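Local atomic coordinates of TSSL1 (PDB entry 4B62), a protein that probably fixes the type VI secretion system of Pseudomonas aeruginosa to the cell wall through this OmpA-like peptidoglycan-binding module of a membrane protein. Residues H82-P87 and P94-L99; P131-A136 and A142-V147; L47-S50 and V55-E58; D109-T114 and G119-E124; A26-V31 and Q60-R65. All coordinates share one frame; numbering follows the deposited sequence.

How the contacts relate
Contact 3 is the buried one, a short loop packed between helices 60-72 and 96-115 and touching contacts 2, 4 and 5 mainly through aliphatic side chains. Contacts 4 and 5 are partly buried: contact 4 joins helix 96-115 to strand 121-125 through Phe121, and contact 5 sets helix 60-72 against the chain leading into strand 30-33, with Leu62 on Val29 and arginines at its outer side. Contacts 1 and 2, at one end of the domain, are polar instead, each organised by an asparagine amide, and are tied together by the Asp84-Arg145 salt bridge. Helix 96-115 serves both contact 1 at its start and contact 4 near its end.

Contact 1: residues H82-P87 and P94-L99; sequences HSDNRP and PSNWKL
Asp84 and Asn96 join the Asx turn that follows strand 77-82 to the first turn of helix 96-115. The amide of Asn96 is the centre of the contact: its ND2 donates to Asp84 OD1 at 3.2 Å, a moderately bent bond with 149° at the hydrogen. The oxygen is met almost straight on along its C-O bond, while the carboxylate and amide planes stand 61° apart. The same OD1 also takes Arg86 N at 3.0 Å, the bond that closes the Asx turn. That second donor comes from above the carboxylate plane, so two N-H groups grip one oxygen from different directions. Asp84 CG sits between its own backbone N and carbonyl carbon (chi1 58°), which turns OD1 back toward Arg86 N. The other oxygen, OD2, makes a salt bridge with Arg145. Asn96 opens the Asn-x-x-Leu-Ser-x-x-Arg-Ala helix motif of OmpA-like domains, and Asp84 stands where these domains carry a conserved aspartate of the peptidoglycan site, so this corner probably borders the peptide-binding groove. Ser83 CB lies directly over one face of the Asn96 amide, 3.3 Å from its CG. Pro87 CB covers the opposite face, 3.8 Å from Asn96 ND2, so the amide is sandwiched between serine and proline. Ser83 OG donates to Asp84 O at 2.8 Å, in the carbonyl plane and on a lone pair. Asn96 ND2 also comes 2.9 Å from Asp84 O, but the angle is too poor for a hydrogen bond. Just before the helix, Ser95 is the N-cap: its OG accepts from Lys98 N at 2.9 Å.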
# COMPACT_ATOMS: atom_id res chain seq x y z
N HIS A 82 0.24 -2.78 -7.12
CA HIS A 82 0.68 -3.96 -7.85
C HIS A 82 -0.44 -4.98 -7.91
O HIS A 82 -1.23 -5.09 -6.97
CB HIS A 82 1.88 -4.59 -7.16
CG HIS A 82 2.99 -3.62 -6.95
ND1 HIS A 82 4.06 -3.50 -7.82
CD2 HIS A 82 3.17 -2.68 -5.98
CE1 HIS A 82 4.84 -2.54 -7.39
NE2 HIS A 82 4.33 -2.02 -6.28
N SER A 83 -0.47 -5.71 -9.02
CA SER A 83 -1.40 -6.80 -9.24
C SER A 83 -0.64 -8.11 -9.35
O SER A 83 0.60 -8.13 -9.42
CB SER A 83 -2.19 -6.59 -10.53
OG SER A 83 -1.33 -6.63 -11.66
N ASP A 84 -1.39 -9.19 -9.39
CA ASP A 84 -0.87 -10.47 -9.87
C ASP A 84 -1.01 -10.47 -11.41
O ASP A 84 -1.23 -9.41 -11.99
CB ASP A 84 -1.62 -11.63 -9.18
CG ASP A 84 -3.10 -11.59 -9.41
OD1 ASP A 84 -3.55 -10.99 -10.41
OD2 ASP A 84 -3.82 -12.16 -8.56
N ASN A 85 -0.90 -11.62 -12.05
CA ASN A 85 -1.09 -11.72 -13.51
C ASN A 85 -2.40 -12.40 -13.92
O ASN A 85 -2.53 -12.91 -15.04
CB ASN A 85 0.10 -12.42 -14.15
CG ASN A 85 0.16 -13.89 -13.80
OD1 ASN A 85 -0.57 -14.37 -12.93
ND2 ASN A 85 1.02 -14.63 -14.50
N ARG A 86 -3.37 -12.38 -13.01
CA ARG A 86 -4.66 -13.07 -13.16
C ARG A 86 -5.78 -12.07 -12.93
O ARG A 86 -6.39 -12.05 -11.86
CB ARG A 86 -4.81 -14.21 -12.16
CG ARG A 86 -3.62 -15.13 -12.05
CD ARG A 86 -3.27 -15.87 -13.33
NE ARG A 86 -2.13 -16.76 -13.10
CZ ARG A 86 -2.20 -18.05 -12.78
NH1 ARG A 86 -3.37 -18.67 -12.65
NH2 ARG A 86 -1.08 -18.74 -12.60
N PRO A 87 -6.07 -11.23 -13.93
CA PRO A 87 -7.06 -10.17 -13.73
C PRO A 87 -8.48 -10.68 -13.47
O PRO A 87 -8.91 -11.68 -14.06
CB PRO A 87 -7.02 -9.41 -15.05
CG PRO A 87 -6.58 -10.42 -16.04
CD PRO A 87 -5.57 -11.25 -15.31
N PRO A 94 -11.14 -2.37 -15.74
CA PRO A 94 -11.10 -3.31 -16.86
C PRO A 94 -9.79 -4.07 -17.06
O PRO A 94 -9.71 -4.93 -17.94
CB PRO A 94 -11.40 -2.42 -18.07
CG PRO A 94 -11.05 -1.04 -17.64
CD PRO A 94 -11.35 -0.98 -16.18
N SER A 95 -8.77 -3.75 -16.26
CA SER A 95 -7.49 -4.42 -16.31
C SER A 95 -6.87 -4.47 -14.92
O SER A 95 -7.25 -3.69 -14.00
CB SER A 95 -6.52 -3.68 -17.24
OG SER A 95 -6.20 -2.39 -16.74
N ASN A 96 -5.90 -5.36 -14.78
CA ASN A 96 -5.08 -5.37 -13.58
C ASN A 96 -4.30 -4.06 -13.44
O ASN A 96 -4.09 -3.59 -12.33
CB ASN A 96 -4.14 -6.58 -13.56
CG ASN A 96 -4.56 -7.66 -12.57
OD1 ASN A 96 -5.35 -7.42 -11.65
ND2 ASN A 96 -4.01 -8.86 -12.74
N TRP A 97 -3.87 -3.47 -14.56
CA TRP A 97 -3.21 -2.18 -14.50
C TRP A 97 -4.10 -1.14 -13.83
O TRP A 97 -3.69 -0.47 -12.88
CB TRP A 97 -2.74 -1.67 -15.88
CG TRP A 97 -2.19 -0.33 -15.71
CD1 TRP A 97 -0.94 -0.01 -15.25
CD2 TRP A 97 -2.89 0.90 -15.86
NE1 TRP A 97 -0.82 1.34 -15.12
CE2 TRP A 97 -1.99 1.93 -15.52
CE3 TRP A 97 -4.17 1.25 -16.31
CZ2 TRP A 97 -2.34 3.28 -15.57
CZ3 TRP A 97 -4.51 2.61 -16.36
CH2 TRP A 97 -3.60 3.60 -15.99
N LYS A 98 -5.35 -1.04 -14.29
CA LYS A 98 -6.23 -0.02 -13.76
C LYS A 98 -6.53 -0.27 -12.29
O LYS A 98 -6.55 0.66 -11.49
CB LYS A 98 -7.51 0.09 -14.57
CG LYS A 98 -8.35 1.29 -14.15
CD LYS A 98 -7.69 2.61 -14.53
CE LYS A 98 -8.30 3.83 -13.85
NZ LYS A 98 -9.66 4.10 -14.37
N LEU A 99 -6.74 -1.54 -11.93
CA LEU A 99 -6.96 -1.85 -10.52
C LEU A 99 -5.75 -1.44 -9.66
O LEU A 99 -5.91 -0.88 -8.57
CB LEU A 99 -7.28 -3.33 -10.33
CG LEU A 99 -7.64 -3.74 -8.91
CD1 LEU A 99 -8.90 -3.05 -8.41
CD2 LEU A 99 -7.74 -5.27 -8.84

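Contact 2: residues P131-A136 and A142-V147; sequences PVATNA and ARNRRV
Asn144, the last helical residue of helix 138-144, reaches into the 131-136 loop with its whole side chain. Its CB lies 4.0 Å from Asn135 OD1, and CG, on the far side of CB from the carbonyl carbon (chi1 -75°), carries the amide in among the loop's peptide groups. At the tip, OD1 accepts Val132 N at 2.8 Å. It also takes Ala133 N at 3.0 Å with a more bent geometry, so two consecutive peptide N-H groups share one oxygen. On the other branch, ND2 donates to Ala133 O at 2.9 Å and, with its second hydrogen, to Asn135 OD1, also at 2.9 Å, the two amide planes standing 65° apart. Both of these bonds are fairly straight, 164° at the hydrogen, and both acceptors lie in the Asn144 amide plane, although each is met from above its own carbonyl plane. Four bonds thus hold this buried amide and fix its rotation. Arginines flank it. Val132 CG1 sits 3.5 Å above one face of the Arg146 guanidinium, whose NH1 returns to Asn144 O at 3.0 Å while NH2 binds Glu130 O and NE pairs with Glu148. Ala133 CB lies 3.3 Å above a face of the Arg143 guanidinium. Arg143 NH2 forms a salt bridge with Glu139, and a water links it to Thr134 N. The run Asn144-Arg145-Arg146-Val147, followed by Glu148, is the sequence signature of OmpA-like C-terminal domains, where it marks the passage from the last helix into a central strand of the sheet.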
# COMPACT_ATOMS: atom_id res chain seq x y z
N PRO A 131 6.70 -8.11 -9.63
CA PRO A 131 6.35 -9.13 -8.64
C PRO A 131 7.40 -9.29 -7.54
O PRO A 131 8.59 -9.07 -7.77
CB PRO A 131 6.31 -10.41 -9.47
CG PRO A 131 7.24 -10.15 -10.60
CD PRO A 131 7.06 -8.70 -10.93
N VAL A 132 6.93 -9.71 -6.37
CA VAL A 132 7.79 -10.11 -5.24
C VAL A 132 7.70 -11.61 -4.94
O VAL A 132 8.40 -12.11 -4.07
CB VAL A 132 7.52 -9.29 -3.97
CG1 VAL A 132 7.99 -7.85 -4.17
CG2 VAL A 132 6.06 -9.33 -3.57
N ALA A 133 6.81 -12.28 -5.67
CA ALA A 133 6.52 -13.68 -5.48
C ALA A 133 6.15 -14.29 -6.81
O ALA A 133 5.89 -13.60 -7.79
CB ALA A 133 5.34 -13.82 -4.53
N THR A 134 6.11 -15.61 -6.86
CA THR A 134 5.50 -16.29 -8.01
C THR A 134 4.02 -15.97 -8.15
O THR A 134 3.31 -15.79 -7.15
CB THR A 134 5.69 -17.81 -7.94
OG1 THR A 134 5.19 -18.43 -9.13
CG2 THR A 134 5.00 -18.42 -6.71
N ASN A 135 3.56 -15.91 -9.40
CA ASN A 135 2.13 -15.91 -9.70
C ASN A 135 1.57 -17.32 -9.94
O ASN A 135 0.39 -17.47 -10.28
CB ASN A 135 1.82 -15.00 -10.89
CG ASN A 135 1.88 -13.54 -10.52
OD1 ASN A 135 1.20 -13.10 -9.61
ND2 ASN A 135 2.70 -12.76 -11.24
N ALA A 136 2.40 -18.34 -9.75
CA ALA A 136 2.01 -19.71 -10.04
C ALA A 136 1.32 -20.42 -8.89
O ALA A 136 1.03 -21.61 -9.00
CB ALA A 136 3.22 -20.51 -10.49
N ALA A 142 -1.44 -13.62 -4.05
CA ALA A 142 -1.90 -12.77 -2.96
C ALA A 142 -0.79 -11.88 -2.41
O ALA A 142 -1.07 -10.78 -1.95
CB ALA A 142 -2.53 -13.60 -1.86
N ARG A 143 0.46 -12.35 -2.45
CA ARG A 143 1.60 -11.50 -2.05
C ARG A 143 1.90 -10.42 -3.12
O ARG A 143 2.33 -9.31 -2.77
CB ARG A 143 2.85 -12.35 -1.79
CG ARG A 143 2.73 -13.11 -0.49
CD ARG A 143 4.00 -13.78 -0.04
NE ARG A 143 4.20 -15.04 -0.73
CZ ARG A 143 5.32 -15.40 -1.36
NH1 ARG A 143 6.38 -14.60 -1.38
NH2 ARG A 143 5.38 -16.58 -1.97
N ASN A 144 1.67 -10.73 -4.39
CA ASN A 144 1.94 -9.75 -5.46
C ASN A 144 0.93 -8.62 -5.50
O ASN A 144 1.30 -7.47 -5.74
CB ASN A 144 2.02 -10.41 -6.82
CG ASN A 144 3.32 -11.17 -7.01
OD1 ASN A 144 4.32 -10.83 -6.41
ND2 ASN A 144 3.30 -12.21 -7.84
N ARG A 145 -0.34 -8.94 -5.23
CA ARG A 145 -1.39 -7.92 -5.12
C ARG A 145 -1.14 -7.15 -3.83
O ARG A 145 -1.34 -7.68 -2.73
CB ARG A 145 -2.79 -8.55 -5.08
CG ARG A 145 -3.17 -9.40 -6.27
CD ARG A 145 -4.64 -9.76 -6.28
NE ARG A 145 -5.08 -10.45 -5.08
CZ ARG A 145 -5.04 -11.76 -4.88
NH1 ARG A 145 -4.56 -12.58 -5.80
NH2 ARG A 145 -5.49 -12.26 -3.74
N ARG A 146 -0.69 -5.90 -3.94
CA ARG A 146 -0.20 -5.19 -2.78
C ARG A 146 -0.04 -3.72 -3.10
O ARG A 146 -0.01 -3.31 -4.28
CB ARG A 146 1.17 -5.74 -2.36
CG ARG A 146 2.32 -5.32 -3.28
CD ARG A 146 3.54 -6.18 -3.11
NE ARG A 146 4.69 -5.65 -3.83
CZ ARG A 146 4.97 -5.86 -5.11
NH1 ARG A 146 4.23 -6.65 -5.89
NH2 ARG A 146 6.06 -5.27 -5.62
N VAL A 147 0.08 -2.92 -2.05
CA VAL A 147 0.63 -1.58 -2.17
C VAL A 147 1.94 -1.53 -1.38
O VAL A 147 2.12 -2.23 -0.37
CB VAL A 147 -0.33 -0.46 -1.68
CG1 VAL A 147 -1.57 -0.43 -2.56
CG2 VAL A 147 -0.72 -0.62 -0.22
O HOH W 1 7.24 -16.87 -4.35

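Contact 3: residues L47-S50 and V55-E58; sequences LFAS and VRDE
Val55 returns to Leu47 where the loop between strand 37-43 and helix 60-72 of the OmpA-like fold doubles back on itself. Its CA brings a C-H to Leu47 O at 3.3 Å. The valine's branches divide the work: CG1, opposite its backbone N (chi1 -180°), runs beside Leu47 CD2, the two side chains pointing the same way, while CG2 meets Phe48 CE1 at 3.7 Å. This apolar group faces inward: Leu47 and Val55 both touch Leu63 of helix 60-72, and Phe48 lies against Arg103 and Val107 of helix 96-115. Next in sequence, Arg56 supplies the one hydrogen bond between 47-50 and 55-58. Its N donates to Leu47 O at 2.9 Å, 159° at the hydrogen, approaching almost in line with the C=O bond. The arginine side chain then runs outward past the Ala49 backbone, its CG 3.7 Å from Ala49 N, and bends at chi3. Ala49 CB lies over one face of the guanidinium and, two residues on from the arginine, Glu58 OE2 lies over the opposite one, 3.6 Å from Arg56 NH1, a long salt bridge of charges alone with no N-H aimed at the oxygen.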
# COMPACT_ATOMS: atom_id res chain seq x y z
N LEU A 47 -6.73 -4.70 2.78
CA LEU A 47 -7.37 -3.40 2.58
C LEU A 47 -8.65 -3.43 1.78
O LEU A 47 -9.59 -2.71 2.10
CB LEU A 47 -6.38 -2.45 1.89
CG LEU A 47 -5.18 -2.06 2.75
CD1 LEU A 47 -4.17 -1.35 1.87
CD2 LEU A 47 -5.56 -1.20 3.96
N PHE A 48 -8.66 -4.22 0.70
CA PHE A 48 -9.67 -4.14 -0.34
C PHE A 48 -10.39 -5.47 -0.49
O PHE A 48 -9.77 -6.53 -0.38
CB PHE A 48 -9.03 -3.85 -1.71
CG PHE A 48 -8.02 -2.73 -1.73
CD1 PHE A 48 -8.41 -1.41 -1.67
CD2 PHE A 48 -6.65 -3.01 -1.82
CE1 PHE A 48 -7.48 -0.39 -1.69
CE2 PHE A 48 -5.73 -1.99 -1.83
CZ PHE A 48 -6.15 -0.69 -1.77
N ALA A 49 -11.68 -5.42 -0.83
CA ALA A 49 -12.35 -6.63 -1.31
C ALA A 49 -11.74 -7.03 -2.65
O ALA A 49 -11.10 -6.21 -3.36
CB ALA A 49 -13.85 -6.40 -1.46
N SER A 50 -11.90 -8.30 -2.99
CA SER A 50 -11.44 -8.82 -4.26
C SER A 50 -11.91 -7.92 -5.41
O SER A 50 -13.07 -7.52 -5.46
CB SER A 50 -11.95 -10.25 -4.45
OG SER A 50 -11.42 -10.81 -5.63
N VAL A 55 -11.14 0.90 0.19
CA VAL A 55 -10.66 0.33 1.44
C VAL A 55 -11.88 0.02 2.29
O VAL A 55 -12.65 0.91 2.63
CB VAL A 55 -9.67 1.23 2.20
CG1 VAL A 55 -9.21 0.58 3.49
CG2 VAL A 55 -8.48 1.57 1.32
N ARG A 56 -12.04 -1.25 2.63
CA ARG A 56 -13.21 -1.69 3.40
C ARG A 56 -13.29 -0.93 4.72
O ARG A 56 -12.27 -0.68 5.33
CB ARG A 56 -13.16 -3.20 3.67
CG ARG A 56 -12.76 -4.05 2.47
CD ARG A 56 -13.22 -5.48 2.60
NE ARG A 56 -14.62 -5.65 2.24
CZ ARG A 56 -15.29 -6.79 2.35
NH1 ARG A 56 -14.72 -7.87 2.86
NH2 ARG A 56 -16.55 -6.85 1.98
N ASP A 57 -14.51 -0.57 5.17
CA ASP A 57 -14.64 0.18 6.41
C ASP A 57 -13.87 -0.51 7.53
O ASP A 57 -13.18 0.13 8.32
CB ASP A 57 -16.09 0.29 6.84
CG ASP A 57 -16.87 1.32 6.05
OD1 ASP A 57 -16.48 1.74 4.96
OD2 ASP A 57 -17.93 1.72 6.56
N GLU A 58 -14.00 -1.83 7.60
CA GLU A 58 -13.42 -2.61 8.69
C GLU A 58 -11.88 -2.58 8.73
O GLU A 58 -11.28 -2.85 9.78
CB GLU A 58 -13.93 -4.05 8.68
CG GLU A 58 -13.72 -4.84 7.39
CD GLU A 58 -14.91 -4.79 6.43
OE1 GLU A 58 -15.50 -3.69 6.25
OE2 GLU A 58 -15.22 -5.85 5.84

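Contact 4: residues D109-T114 and G119-E124; sequences DLLGAT and GRFTAE
Gly112 in helix 96-115 and Phe121 at the start of strand 121-125 bring their CA atoms to 6.2 Å, and no hydrogen bond spans the two segments. The contact is instead one aromatic ring laid on the helix. Phe121 presents a single face to Leu111 and Gly112 together. Leu111 CB stands above it in a CH-pi contact, 3.9 Å from the ring centroid and 26° off the normal, shifted toward the rim. The nearest ring atom is CE2, 3.5 Å from Leu111 CB, and Leu111 CD1 adds a looser touch to the same atom at 3.9 Å. Leu111 and the ring cross at about a right angle, with the leucine chain heading past the ring's CD2-CE2 edge. Across the ring, CD1 and CE1 rest on the peptide of Gly112: its N sits 3.7 Å above the plane, and Gly112 CA approaches CD1 to 3.6 Å. Since Gly112 has no side chain, bare backbone forms this half of the surface. Phe121 CG lies opposite the carbonyl carbon (chi1 -62°), which carries the ring from the strand to the helix. Ala108 and Thr115 of the same helix, Leu70 of helix 60-72 and Val77 of the neighbouring strand complete the surroundings. Such packing of the returning strand under its connecting helix belongs to a beta-alpha-beta crossover, here strand 77-82, helix 96-115 and strand 121-125, whose two strands lie parallel and adjacent.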
# COMPACT_ATOMS: atom_id res chain seq x y z
N ASP A 109 -4.94 8.97 -1.53
CA ASP A 109 -6.01 9.95 -1.29
C ASP A 109 -6.44 9.91 0.18
O ASP A 109 -6.61 10.95 0.83
CB ASP A 109 -7.23 9.66 -2.17
CG ASP A 109 -7.02 10.04 -3.63
OD1 ASP A 109 -6.00 10.68 -3.98
OD2 ASP A 109 -7.90 9.70 -4.44
N LEU A 110 -6.62 8.71 0.72
CA LEU A 110 -7.07 8.56 2.10
C LEU A 110 -6.03 9.08 3.08
O LEU A 110 -6.35 9.78 4.06
CB LEU A 110 -7.40 7.10 2.40
CG LEU A 110 -8.67 6.57 1.73
CD1 LEU A 110 -8.72 5.05 1.80
CD2 LEU A 110 -9.90 7.18 2.37
N LEU A 111 -4.76 8.76 2.82
CA LEU A 111 -3.68 9.21 3.69
C LEU A 111 -3.52 10.73 3.62
O LEU A 111 -3.32 11.38 4.64
CB LEU A 111 -2.37 8.51 3.35
CG LEU A 111 -2.31 7.01 3.66
CD1 LEU A 111 -0.99 6.45 3.18
CD2 LEU A 111 -2.51 6.71 5.14
N GLY A 112 -3.60 11.28 2.41
CA GLY A 112 -3.56 12.74 2.23
C GLY A 112 -4.67 13.46 2.97
O GLY A 112 -4.45 14.49 3.60
N ALA A 113 -5.88 12.90 2.91
CA ALA A 113 -7.03 13.54 3.57
C ALA A 113 -6.91 13.50 5.09
O ALA A 113 -7.26 14.46 5.78
CB ALA A 113 -8.33 12.91 3.12
N THR A 114 -6.39 12.40 5.62
CA THR A 114 -6.25 12.22 7.07
C THR A 114 -5.10 13.05 7.64
O THR A 114 -5.25 13.67 8.68
CB THR A 114 -6.13 10.73 7.41
OG1 THR A 114 -7.39 10.13 7.12
CG2 THR A 114 -5.77 10.49 8.87
N GLY A 119 -0.38 17.19 -1.50
CA GLY A 119 0.79 17.13 -2.38
C GLY A 119 1.89 16.23 -1.85
O GLY A 119 2.85 15.91 -2.56
N ARG A 120 1.74 15.80 -0.60
CA ARG A 120 2.69 14.91 0.06
C ARG A 120 2.65 13.48 -0.47
O ARG A 120 3.64 12.78 -0.36
CB ARG A 120 2.42 14.90 1.55
CG ARG A 120 3.30 13.99 2.37
CD ARG A 120 3.07 14.18 3.86
NE ARG A 120 3.99 13.32 4.59
CZ ARG A 120 3.86 12.94 5.86
NH1 ARG A 120 2.83 13.36 6.60
NH2 ARG A 120 4.77 12.13 6.38
N PHE A 121 1.50 13.06 -1.00
CA PHE A 121 1.30 11.67 -1.43
C PHE A 121 1.07 11.62 -2.92
O PHE A 121 0.24 12.35 -3.45
CB PHE A 121 0.06 11.07 -0.74
CG PHE A 121 0.19 11.01 0.74
CD1 PHE A 121 -0.09 12.13 1.51
CD2 PHE A 121 0.64 9.87 1.37
CE1 PHE A 121 0.09 12.10 2.88
CE2 PHE A 121 0.81 9.84 2.74
CZ PHE A 121 0.53 10.95 3.49
N THR A 122 1.81 10.75 -3.60
CA THR A 122 1.51 10.44 -4.98
C THR A 122 1.43 8.95 -5.13
O THR A 122 1.89 8.19 -4.27
CB THR A 122 2.54 11.02 -5.95
OG1 THR A 122 3.81 10.41 -5.72
CG2 THR A 122 2.66 12.53 -5.77
N ALA A 123 0.83 8.55 -6.24
CA ALA A 123 0.52 7.15 -6.51
C ALA A 123 0.85 6.74 -7.93
O ALA A 123 0.72 7.54 -8.86
CB ALA A 123 -0.95 6.89 -6.25
N GLU A 124 1.25 5.48 -8.08
CA GLU A 124 1.47 4.90 -9.41
C GLU A 124 1.08 3.43 -9.41
O GLU A 124 1.41 2.68 -8.52
CB GLU A 124 2.93 5.06 -9.85
CG GLU A 124 3.22 4.59 -11.27
CD GLU A 124 4.70 4.30 -11.53
OE1 GLU A 124 5.55 4.71 -10.73
OE2 GLU A 124 5.02 3.61 -12.51

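Contact 5: residues A26-V31 and Q60-R65; sequences AQRVAV and QPLLLR
Val29 and Leu62 form the buried, apolar part of this contact, CG1 of the valine meeting CD1 of the leucine at 3.8 Å as the two side chains run past each other in opposite directions. Leu62 CG is opposite its backbone N (chi1 173°), which points both methyls away from helix 60-72: CD1 goes to Val29 and CD2 to Arg28. Val40 and Ile42 of strand 37-43 extend this apolar patch, with Asp23 of helix 21-25 also against the pair. The backbones keep well apart, 8.3 Å between the CA atoms of Arg28 and Leu62, and the side chains bridge the gap. Here the fold lays helix 60-72 over the sheet of the OmpA-like domain near its outer strand 30-33, and a Schellman turn at Gln27 brings the chain from helix 21-25 toward that strand. Arg28 packs closely too, though it is modelled in two conformers and its contacts are less certain; in one of them the chain bends at chi3 and one face of the guanidinium covers Leu62 CD2, 3.7 Å below the plane and toward its rim. The loose part is the partly exposed, charged rim, where Arg28 NH1 lies 3.9 Å from Arg65 NH2, at the edge of the Arg65 guanidinium, with the two planes 55° apart. Each cation has an acid partner that would probably offset the like charges: Glu46 pairs with Arg28 NE and Asp23 with Arg65 NE. Arg65 also folds over its own helix, Pro61 O lying 3.3 Å above one face of its guanidinium.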
# COMPACT_ATOMS: atom_id res chain seq x y z
N ALA A 26 1.17 -9.32 13.68
CA ALA A 26 -0.01 -9.96 13.09
C ALA A 26 0.16 -10.29 11.59
O ALA A 26 -0.71 -10.93 11.00
CB ALA A 26 -1.22 -9.07 13.26
N GLN A 27 1.27 -9.84 11.00
CA GLN A 27 1.59 -10.04 9.59
C GLN A 27 0.60 -9.33 8.65
O GLN A 27 0.42 -9.75 7.51
CB GLN A 27 1.79 -11.52 9.26
CG GLN A 27 2.99 -12.13 9.98
CD GLN A 27 3.35 -13.51 9.47
OE1 GLN A 27 2.57 -14.44 9.60
NE2 GLN A 27 4.54 -13.66 8.89
N ARG A 28 -0.01 -8.25 9.16
CA ARG A 28 -0.85 -7.37 8.33
C ARG A 28 -0.01 -6.45 7.43
O ARG A 28 -0.48 -6.02 6.38
CB ARG A 28 -1.77 -6.50 9.20
CG ARG A 28 -2.78 -7.29 10.02
CD ARG A 28 -4.04 -6.49 10.30
NE ARG A 28 -4.80 -6.29 9.07
CZ ARG A 28 -5.89 -5.55 8.93
NH1 ARG A 28 -6.43 -4.87 9.98
NH2 ARG A 28 -6.44 -5.49 7.73
N VAL A 29 1.19 -6.11 7.89
CA VAL A 29 2.13 -5.33 7.08
C VAL A 29 3.52 -5.88 7.28
O VAL A 29 3.78 -6.61 8.24
CB VAL A 29 2.15 -3.82 7.45
CG1 VAL A 29 0.74 -3.25 7.50
CG2 VAL A 29 2.87 -3.56 8.76
N ALA A 30 4.41 -5.51 6.36
CA ALA A 30 5.84 -5.68 6.56
C ALA A 30 6.51 -4.33 6.33
O ALA A 30 6.07 -3.55 5.49
CB ALA A 30 6.40 -6.74 5.62
N VAL A 31 7.56 -4.05 7.09
CA VAL A 31 8.20 -2.75 7.05
C VAL A 31 9.70 -2.94 6.86
O VAL A 31 10.34 -3.67 7.61
CB VAL A 31 7.94 -1.94 8.33
CG1 VAL A 31 8.63 -0.57 8.26
CG2 VAL A 31 6.45 -1.77 8.56
N GLN A 60 -10.07 0.20 7.37
CA GLN A 60 -9.59 1.57 7.46
C GLN A 60 -8.70 1.85 8.67
O GLN A 60 -7.76 2.64 8.55
CB GLN A 60 -10.74 2.55 7.35
CG GLN A 60 -11.21 2.60 5.91
CD GLN A 60 -12.34 3.55 5.65
OE1 GLN A 60 -12.59 4.45 6.43
NE2 GLN A 60 -13.02 3.36 4.53
N PRO A 61 -8.95 1.19 9.82
CA PRO A 61 -8.05 1.48 10.94
C PRO A 61 -6.58 1.13 10.66
O PRO A 61 -5.69 1.76 11.21
CB PRO A 61 -8.63 0.65 12.06
CG PRO A 61 -10.09 0.57 11.76
CD PRO A 61 -10.13 0.42 10.25
N LEU A 62 -6.32 0.14 9.80
CA LEU A 62 -4.94 -0.18 9.43
C LEU A 62 -4.29 1.03 8.75
O LEU A 62 -3.16 1.42 9.11
CB LEU A 62 -4.89 -1.41 8.53
CG LEU A 62 -3.52 -1.76 7.92
CD1 LEU A 62 -2.47 -1.95 9.00
CD2 LEU A 62 -3.63 -3.01 7.04
N LEU A 63 -4.98 1.63 7.79
CA LEU A 63 -4.44 2.83 7.14
C LEU A 63 -4.37 3.99 8.11
O LEU A 63 -3.49 4.83 8.00
CB LEU A 63 -5.23 3.21 5.90
CG LEU A 63 -4.98 2.37 4.66
CD1 LEU A 63 -5.69 3.01 3.49
CD2 LEU A 63 -3.49 2.25 4.35
N LEU A 64 -5.30 4.07 9.05
CA LEU A 64 -5.22 5.11 10.07
C LEU A 64 -3.93 5.00 10.90
O LEU A 64 -3.30 6.00 11.19
CB LEU A 64 -6.46 5.09 10.97
CG LEU A 64 -6.54 6.20 12.02
CD1 LEU A 64 -6.49 7.57 11.38
CD2 LEU A 64 -7.82 6.00 12.80
N ARG A 65 -3.53 3.78 11.25
CA ARG A 65 -2.28 3.59 12.00
C ARG A 65 -1.07 4.02 11.17
O ARG A 65 -0.09 4.56 11.72
CB ARG A 65 -2.13 2.14 12.44
CG ARG A 65 -3.19 1.76 13.46
CD ARG A 65 -2.94 0.42 14.09
NE ARG A 65 -3.19 -0.70 13.20
CZ ARG A 65 -4.38 -1.25 12.99
NH1 ARG A 65 -5.48 -0.73 13.53
NH2 ARG A 65 -4.47 -2.33 12.22